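PDB 5H0Q: lipid binding protein from Grifola frondosa, which binds lipid and probably recognises membrane domains in which sphingomyelin and cholesterol occur together. Local coordinates for residues 104-118 and 127-139. Residues are numbered along the deposited sequence; the frame is centred on the assembly and turned at random.
Sequences HTKSAGAAVGSAGCI and DIFSGWQNPWNRS
The indole of Trp132 lies flat across the backbone of its partner strand, directly over Gly116. Gly116 O sits above the centre of the ring system, 3.4 Å from Trp132 CD2. Gly116 has no side chain, which makes room for the indole. With chi1 at 57°, Trp132 CG lies between the backbone N and the carbonyl carbon, and this swings the indole over the neighbouring strand. Trp132 CZ2 then stands over the His104 face, 3.5 Å from His104 CG and toward the rim, in an offset edge-to-face pair with planes at 62°. His104 ND1 and Ser114 OG share a hydrogen bond (3.0 Å), and a second joins His104 NE2 and Ser80 OG.

Beneath these rings, strands 114-118 and 127-134 form an antiparallel hairpin. Paired backbone bonds link Ser114 with Asn134, Gly116 with Trp132 and Ile118 with Ser130. On the other face of the sheet, Cys117 CB makes a CH-pi contact over the Phe129 ring, and Cys117 SG approaches obliquely, 3.5 Å from Phe129 CE2.

Past the strand ends, Trp136 packs on the loop by CH-pi and apolar contacts with Ala111. The chemistry implies a hairpin of the five-stranded antiparallel sheet, joined by Trp132-His104 packing to strand 99-105 of the other sheet.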
loop_
_atom_site.group_PDB
_atom_site.type_symbol
_atom_site.label_atom_id
_atom_site.label_comp_id
_atom_site.label_asym_id
_atom_site.label_seq_id
_atom_site.Cartn_x
_atom_site.Cartn_y
_atom_site.Cartn_z
ATOM N N HIS A 104 -7.809 8.619 -1.129
ATOM C CA HIS A 104 -8.217 9.137 0.169
ATOM C C HIS A 104 -8.098 10.646 0.094
ATOM O O HIS A 104 -7.080 11.152 -0.381
ATOM C CB HIS A 104 -7.335 8.565 1.288
ATOM C CG HIS A 104 -7.897 8.773 2.650
ATOM N ND1 HIS A 104 -7.637 9.896 3.402
ATOM C CD2 HIS A 104 -8.710 7.993 3.410
ATOM C CE1 HIS A 104 -8.246 9.792 4.573
ATOM N NE2 HIS A 104 -8.913 8.652 4.598
ATOM N N THR A 105 -9.123 11.360 0.536
ATOM C CA THR A 105 -9.160 12.806 0.374
ATOM C C THR A 105 -9.437 13.486 1.698
ATOM O O THR A 105 -9.930 12.877 2.643
ATOM C CB THR A 105 -10.249 13.260 -0.614
ATOM O OG1 THR A 105 -11.543 13.178 -0.001
ATOM C CG2 THR A 105 -10.238 12.419 -1.850
ATOM N N LYS A 106 -9.136 14.779 1.738
ATOM C CA LYS A 106 -9.535 15.590 2.869
ATOM C C LYS A 106 -11.057 15.635 2.936
ATOM O O LYS A 106 -11.764 15.260 1.992
ATOM C CB LYS A 106 -8.961 16.994 2.752
ATOM C CG LYS A 106 -9.626 17.825 1.640
ATOM C CD LYS A 106 -9.040 19.235 1.589
ATOM C CE LYS A 106 -9.867 20.161 0.707
ATOM N NZ LYS A 106 -11.192 20.396 1.296
ATOM N N SER A 107 -11.550 16.146 4.053
ATOM C CA SER A 107 -12.984 16.315 4.203
ATOM C C SER A 107 -13.460 17.436 3.291
ATOM O O SER A 107 -12.779 18.443 3.119
ATOM C CB SER A 107 -13.329 16.634 5.646
ATOM O OG SER A 107 -12.937 15.569 6.504
ATOM N N ALA A 108 -14.637 17.252 2.717
ATOM C CA ALA A 108 -15.200 18.240 1.808
ATOM C C ALA A 108 -15.254 19.608 2.469
ATOM O O ALA A 108 -15.708 19.765 3.615
ATOM C CB ALA A 108 -16.592 17.796 1.371
ATOM N N GLY A 109 -14.717 20.604 1.766
ATOM C CA GLY A 109 -14.806 21.971 2.229
ATOM C C GLY A 109 -13.850 22.353 3.324
ATOM O O GLY A 109 -13.819 23.519 3.707
ATOM N N ALA A 110 -13.085 21.406 3.866
ATOM C CA ALA A 110 -12.321 21.666 5.063
ATOM C C ALA A 110 -10.907 22.103 4.735
ATOM O O ALA A 110 -10.261 21.564 3.835
ATOM C CB ALA A 110 -12.274 20.411 5.947
ATOM N N ALA A 111 -10.408 23.026 5.541
ATOM C CA ALA A 111 -9.004 23.434 5.525
ATOM C C ALA A 111 -8.164 22.476 6.378
ATOM O O ALA A 111 -7.472 22.859 7.320
ATOM C CB ALA A 111 -8.894 24.867 6.016
ATOM N N VAL A 112 -8.237 21.211 5.999
ATOM C CA VAL A 112 -7.578 20.111 6.684
ATOM C C VAL A 112 -7.100 19.168 5.596
ATOM O O VAL A 112 -7.624 19.166 4.481
ATOM C CB VAL A 112 -8.538 19.412 7.660
ATOM C CG1 VAL A 112 -7.867 18.234 8.345
ATOM C CG2 VAL A 112 -9.066 20.414 8.681
ATOM N N GLY A 113 -6.083 18.361 5.913
ATOM C CA GLY A 113 -5.485 17.466 4.939
ATOM C C GLY A 113 -6.044 16.061 4.961
ATOM O O GLY A 113 -7.140 15.802 5.464
ATOM N N SER A 114 -5.277 15.145 4.371
ATOM C CA SER A 114 -5.646 13.738 4.240
ATOM C C SER A 114 -4.656 12.925 5.064
ATOM O O SER A 114 -3.441 13.032 4.853
ATOM C CB SER A 114 -5.604 13.304 2.779
ATOM O OG SER A 114 -5.475 11.910 2.661
ATOM N N ALA A 115 -5.169 12.126 6.006
ATOM C CA ALA A 115 -4.316 11.279 6.827
ATOM C C ALA A 115 -5.056 9.991 7.149
ATOM O O ALA A 115 -6.212 10.034 7.579
ATOM C CB ALA A 115 -3.917 11.995 8.111
ATOM N N GLY A 116 -4.418 8.850 6.911
ATOM C CA GLY A 116 -5.098 7.592 7.129
ATOM C C GLY A 116 -4.143 6.435 6.982
ATOM O O GLY A 116 -2.939 6.620 6.807
ATOM N N CYS A 117 -4.704 5.227 7.029
ATOM C CA CYS A 117 -3.877 4.044 6.866
ATOM C C CYS A 117 -4.725 2.853 6.470
ATOM O O CYS A 117 -5.954 2.850 6.614
ATOM C CB CYS A 117 -3.104 3.751 8.144
ATOM S SG CYS A 117 -4.162 3.104 9.498
ATOM N N ILE A 118 -4.050 1.871 5.906
ATOM C CA ILE A 118 -4.601 0.544 5.697
ATOM C C ILE A 118 -3.598 -0.427 6.288
ATOM O O ILE A 118 -2.387 -0.209 6.188
ATOM C CB ILE A 118 -4.869 0.227 4.207
ATOM C CG1 ILE A 118 -5.910 1.200 3.660
ATOM C CG2 ILE A 118 -5.403 -1.198 4.066
ATOM C CD1 ILE A 118 -6.376 0.886 2.260
ATOM N N ASP A 127 1.308 -8.208 10.029
ATOM C CA ASP A 127 0.477 -7.109 9.576
ATOM C C ASP A 127 1.381 -6.002 9.073
ATOM O O ASP A 127 2.431 -5.716 9.675
ATOM C CB ASP A 127 -0.423 -6.567 10.688
ATOM C CG ASP A 127 -1.675 -7.390 10.889
ATOM O OD1 ASP A 127 -1.958 -8.273 10.066
ATOM O OD2 ASP A 127 -2.382 -7.151 11.886
ATOM N N ILE A 128 0.953 -5.369 7.983
ATOM C CA ILE A 128 1.711 -4.293 7.382
ATOM C C ILE A 128 0.875 -3.035 7.496
ATOM O O ILE A 128 -0.159 -2.926 6.830
ATOM C CB ILE A 128 2.041 -4.572 5.920
ATOM C CG1 ILE A 128 2.774 -5.892 5.766
ATOM C CG2 ILE A 128 2.875 -3.416 5.380
ATOM C CD1 ILE A 128 2.881 -6.388 4.344
ATOM N N PHE A 129 1.348 -2.073 8.284
ATOM C CA PHE A 129 0.729 -0.752 8.379
ATOM C C PHE A 129 1.224 0.118 7.229
ATOM O O PHE A 129 2.430 0.264 7.035
ATOM C CB PHE A 129 1.098 -0.130 9.724
ATOM C CG PHE A 129 0.593 1.272 9.938
ATOM C CD1 PHE A 129 1.253 2.347 9.371
ATOM C CD2 PHE A 129 -0.504 1.522 10.745
ATOM C CE1 PHE A 129 0.817 3.645 9.573
ATOM C CE2 PHE A 129 -0.947 2.827 10.964
ATOM C CZ PHE A 129 -0.273 3.891 10.384
ATOM N N SER A 130 0.291 0.690 6.459
ATOM C CA SER A 130 0.636 1.592 5.373
ATOM C C SER A 130 -0.146 2.881 5.574
ATOM O O SER A 130 -1.369 2.900 5.413
ATOM C CB SER A 130 0.323 0.956 4.029
ATOM O OG SER A 130 1.011 -0.277 3.913
ATOM N N GLY A 131 0.562 3.940 5.927
ATOM C CA GLY A 131 -0.075 5.182 6.291
ATOM C C GLY A 131 0.427 6.362 5.482
ATOM O O GLY A 131 1.550 6.380 4.984
ATOM N N TRP A 132 -0.423 7.370 5.398
ATOM C CA TRP A 132 -0.091 8.591 4.697
ATOM C C TRP A 132 -0.562 9.762 5.535
ATOM O O TRP A 132 -1.466 9.649 6.360
ATOM C CB TRP A 132 -0.732 8.621 3.294
ATOM C CG TRP A 132 -2.237 8.472 3.378
ATOM C CD1 TRP A 132 -3.163 9.472 3.514
ATOM C CD2 TRP A 132 -2.960 7.249 3.424
ATOM N NE1 TRP A 132 -4.427 8.937 3.602
ATOM C CE2 TRP A 132 -4.325 7.571 3.575
ATOM C CE3 TRP A 132 -2.587 5.896 3.351
ATOM C CZ2 TRP A 132 -5.309 6.593 3.644
ATOM C CZ3 TRP A 132 -3.553 4.951 3.384
ATOM C CH2 TRP A 132 -4.900 5.292 3.556
ATOM N N GLN A 133 0.061 10.905 5.305
ATOM C CA GLN A 133 -0.316 12.138 5.988
ATOM C C GLN A 133 0.077 13.257 5.036
ATOM O O GLN A 133 1.273 13.504 4.830
ATOM C CB GLN A 133 0.375 12.252 7.341
ATOM C CG GLN A 133 -0.085 13.439 8.197
ATOM C CD GLN A 133 0.618 14.742 7.849
ATOM O OE1 GLN A 133 -0.005 15.693 7.353
ATOM N NE2 GLN A 133 1.917 14.800 8.103
ATOM N N ASN A 134 -0.926 13.873 4.415
ATOM C CA ASN A 134 -0.715 14.897 3.398
ATOM C C ASN A 134 -1.360 16.179 3.905
ATOM O O ASN A 134 -2.601 16.280 3.914
ATOM C CB ASN A 134 -1.309 14.466 2.057
ATOM C CG ASN A 134 -0.712 15.239 0.903
ATOM O OD1 ASN A 134 0.302 15.918 1.084
ATOM N ND2 ASN A 134 -1.297 15.099 -0.292
ATOM N N PRO A 135 -0.587 17.160 4.353
ATOM C CA PRO A 135 -1.156 18.271 5.120
ATOM C C PRO A 135 -1.745 19.370 4.252
ATOM O O PRO A 135 -1.308 19.614 3.128
ATOM C CB PRO A 135 0.052 18.808 5.891
ATOM C CG PRO A 135 1.188 18.546 4.989
ATOM C CD PRO A 135 0.882 17.228 4.307
ATOM N N TRP A 136 -2.734 20.058 4.820
ATOM C CA TRP A 136 -3.303 21.224 4.157
ATOM C C TRP A 136 -2.336 22.392 4.194
ATOM O O TRP A 136 -2.246 23.160 3.227
ATOM C CB TRP A 136 -4.629 21.589 4.815
ATOM C CG TRP A 136 -5.491 22.527 4.005
ATOM C CD1 TRP A 136 -6.361 22.193 3.000
ATOM C CD2 TRP A 136 -5.570 23.937 4.151
ATOM N NE1 TRP A 136 -6.973 23.316 2.513
ATOM C CE2 TRP A 136 -6.503 24.405 3.204
ATOM C CE3 TRP A 136 -4.938 24.855 4.989
ATOM C CZ2 TRP A 136 -6.816 25.743 3.071
ATOM C CZ3 TRP A 136 -5.254 26.193 4.859
ATOM C CH2 TRP A 136 -6.183 26.625 3.906
ATOM N N ASN A 137 -1.589 22.543 5.293
ATOM C CA ASN A 137 -0.649 23.649 5.442
ATOM C C ASN A 137 0.673 23.258 4.791
ATOM O O ASN A 137 1.403 22.401 5.310
ATOM C CB ASN A 137 -0.467 23.994 6.918
ATOM C CG ASN A 137 0.506 25.121 7.138
ATOM O OD1 ASN A 137 1.372 25.390 6.308
ATOM N ND2 ASN A 137 0.382 25.781 8.279
ATOM N N ARG A 138 0.995 23.884 3.664
ATOM C CA ARG A 138 2.130 23.429 2.880
ATOM C C ARG A 138 3.448 24.026 3.343
ATOM O O ARG A 138 4.462 23.885 2.648
ATOM C CB ARG A 138 1.885 23.698 1.397
ATOM C CG ARG A 138 0.606 23.034 0.873
ATOM C CD ARG A 138 0.497 21.534 1.242
ATOM N NE ARG A 138 1.552 20.727 0.640
ATOM C CZ ARG A 138 1.540 19.392 0.594
ATOM N NH1 ARG A 138 0.532 18.703 1.107
ATOM N NH2 ARG A 138 2.518 18.738 0.004
ATOM N N SER A 139 3.485 24.634 4.527
ATOM C CA SER A 139 4.762 24.768 5.215
ATOM C C SER A 139 5.347 23.403 5.559
ATOM O O SER A 139 6.556 23.289 5.807
ATOM C CB SER A 139 4.589 25.613 6.478
ATOM O OG SER A 139 4.277 26.959 6.150
HETATM O O HOH W 1 -3.677 18.733 7.886
#